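Local atomic coordinates of Mlr7391 protein (Mesorhizobium loti, PDB entry 3HK4), a protein that is of unproven function but, as an NTF2-like protein of the SnoaL-like family, may act as a polyketide cyclase or related enzyme. Residues S73-W76 with Q77-E81. Numbering follows the deposited sequence.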
loop_
_atom_site.group_PDB
_atom_site.type_symbol
_atom_site.label_atom_id
_atom_site.label_comp_id
_atom_site.label_asym_id
_atom_site.label_seq_id
_atom_site.Cartn_x
_atom_site.Cartn_y
_atom_site.Cartn_z
ATOM N N SER A 73 -3.829 0.515 -5.019
ATOM C CA SER A 73 -3.776 0.118 -6.438
ATOM C C SER A 73 -2.727 0.905 -7.173
ATOM O O SER A 73 -2.031 0.387 -8.023
ATOM C CB SER A 73 -5.148 0.327 -7.080
ATOM O OG SER A 73 -6.143 -0.431 -6.418
ATOM N N GLN A 74 -2.630 2.191 -6.895
ATOM C CA GLN A 74 -1.561 2.979 -7.519
ATOM C C GLN A 74 -0.193 2.520 -7.048
ATOM O O GLN A 74 0.798 2.481 -7.812
ATOM C CB GLN A 74 -1.746 4.453 -7.172
ATOM C CG GLN A 74 -0.764 5.402 -7.908
ATOM C CD GLN A 74 -0.839 5.300 -9.412
ATOM O OE1 GLN A 74 -1.914 5.122 -9.966
ATOM N NE2 GLN A 74 0.315 5.391 -10.082
ATOM N N TRP A 75 -0.107 2.211 -5.771
ATOM C CA TRP A 75 1.177 1.692 -5.221
ATOM C C TRP A 75 1.595 0.449 -5.999
ATOM O O TRP A 75 2.752 0.319 -6.444
ATOM C CB TRP A 75 1.092 1.373 -3.712
ATOM C CG TRP A 75 2.355 0.784 -3.195
ATOM C CD1 TRP A 75 3.414 1.459 -2.676
ATOM C CD2 TRP A 75 2.762 -0.608 -3.252
ATOM N NE1 TRP A 75 4.419 0.593 -2.362
ATOM C CE2 TRP A 75 4.070 -0.675 -2.727
ATOM C CE3 TRP A 75 2.155 -1.774 -3.695
ATOM C CZ2 TRP A 75 4.778 -1.862 -2.619
ATOM C CZ3 TRP A 75 2.874 -2.983 -3.610
ATOM C CH2 TRP A 75 4.173 -3.010 -3.061
ATOM N N TRP A 76 0.668 -0.479 -6.124
ATOM C CA TRP A 76 0.947 -1.722 -6.819
ATOM C C TRP A 76 1.446 -1.488 -8.268
ATOM O O TRP A 76 2.448 -2.079 -8.718
ATOM C CB TRP A 76 -0.302 -2.586 -6.836
ATOM C CG TRP A 76 0.013 -3.980 -7.212
ATOM C CD1 TRP A 76 0.368 -4.990 -6.376
ATOM C CD2 TRP A 76 0.045 -4.521 -8.535
ATOM N NE1 TRP A 76 0.657 -6.146 -7.106
ATOM C CE2 TRP A 76 0.436 -5.882 -8.430
ATOM C CE3 TRP A 76 -0.218 -3.995 -9.795
ATOM C CZ2 TRP A 76 0.532 -6.706 -9.523
ATOM C CZ3 TRP A 76 -0.077 -4.816 -10.890
ATOM C CH2 TRP A 76 0.238 -6.163 -10.749
ATOM N N GLN A 77 0.753 -0.614 -8.976
ATOM C CA GLN A 77 1.109 -0.302 -10.368
ATOM C C GLN A 77 2.507 0.258 -10.485
ATOM O O GLN A 77 3.243 -0.039 -11.421
ATOM C CB GLN A 77 0.076 0.715 -10.927
ATOM C CG GLN A 77 -1.299 0.105 -11.187
ATOM C CD GLN A 77 -1.291 -1.009 -12.290
ATOM O OE1 GLN A 77 -0.521 -0.944 -13.270
ATOM N NE2 GLN A 77 -2.156 -2.030 -12.116
ATOM N N GLU A 78 2.875 1.119 -9.542
ATOM C CA GLU A 78 4.226 1.726 -9.526
ATOM C C GLU A 78 5.353 0.779 -9.187
ATOM O O GLU A 78 6.496 1.133 -9.404
ATOM C CB GLU A 78 4.290 2.811 -8.468
ATOM C CG GLU A 78 3.333 3.977 -8.691
ATOM C CD GLU A 78 3.980 5.234 -9.240
ATOM O OE1 GLU A 78 5.209 5.235 -9.518
ATOM O OE2 GLU A 78 3.239 6.242 -9.347
ATOM N N ASN A 79 5.024 -0.374 -8.606
ATOM C CA ASN A 79 5.981 -1.348 -8.162
ATOM C C ASN A 79 5.971 -2.635 -8.973
ATOM O O ASN A 79 6.678 -3.572 -8.612
ATOM C CB ASN A 79 5.760 -1.697 -6.691
ATOM C CG ASN A 79 6.258 -0.623 -5.772
ATOM O OD1 ASN A 79 7.423 -0.654 -5.356
ATOM N ND2 ASN A 79 5.447 0.376 -5.548
ATOM N N HIS A 80 5.181 -2.689 -10.047
ATOM C CA HIS A 80 5.158 -3.872 -10.908
ATOM C C HIS A 80 4.997 -3.476 -12.359
ATOM O O HIS A 80 4.337 -2.472 -12.666
ATOM C CB HIS A 80 3.983 -4.766 -10.539
ATOM C CG HIS A 80 4.000 -5.237 -9.129
ATOM N ND1 HIS A 80 3.538 -4.460 -8.082
ATOM C CD2 HIS A 80 4.424 -6.397 -8.582
ATOM C CE1 HIS A 80 3.717 -5.109 -6.949
ATOM N NE2 HIS A 80 4.235 -6.294 -7.223
ATOM N N GLU A 81 5.635 -4.241 -13.242
ATOM C CA GLU A 81 5.418 -4.148 -14.693
ATOM C C GLU A 81 4.530 -5.360 -15.051
ATOM O O GLU A 81 4.902 -6.514 -14.783
ATOM C CB GLU A 81 6.726 -4.232 -15.479
ATOM C CG GLU A 81 6.473 -3.922 -16.951
ATOM C CD GLU A 81 7.700 -4.015 -17.795
ATOM O OE1 GLU A 81 8.829 -4.109 -17.212
ATOM O OE2 GLU A 81 7.520 -4.015 -19.046
HETATM O O HOH W 1 -3.743 -2.066 -9.711
#
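H80 lies flat on the indole of W76, and the walk starts at its CB. That carbon sits almost straight above the six-membered ring of W76, 4.0 Å from its centroid, a CH-pi contact. With CG turned beside the backbone N (chi1 -59°), the imidazole follows the indole from its benzo half toward the pyrrole: CG is over CZ2 and CE2, CD2 lies near the same two atoms, NE2 comes near W76 NE1, and CE1 comes 3.2 Å from W76 NE1. The two rings form an offset stack, the imidazole and the five-membered ring of W76 tilted by just 13°. ND1 donates to W76 O at 2.7 Å, with the acceptor in the imidazole plane, a bond that holds the ring's rotation and calls for a proton on ND1. W76 O also takes the backbone N of N79, which comes from above the carbonyl plane.

This is where helix 66-78 ends and the chain turns into strand 80-93, the outermost strand, within this chain, of the curved sheet in this NTF2-like fold. Carbonyls near the helix end are taken up by side chains as well as backbone: N79 ND2 reaches W75 O at 2.8 Å in a nearly straight bond (176°). The same amide lies stacked over one face of the W75 indole, with ND2 3.3 Å from CE2. Its other end, OD1, bonds to the backbone N of H64 of the second subunit, while W75 NE1 bonds to S63 of that subunit, placing this pair at the dimer interface.

On another side of the helix, Q74 NE2 gives a hydrogen bond to E78 OE2 at 3.1 Å, on the anti side and tilted out of the carboxylate plane. Q77 NE2 meets the W76 ring at its edge, near CE3, and donates to a water 2.9 Å away.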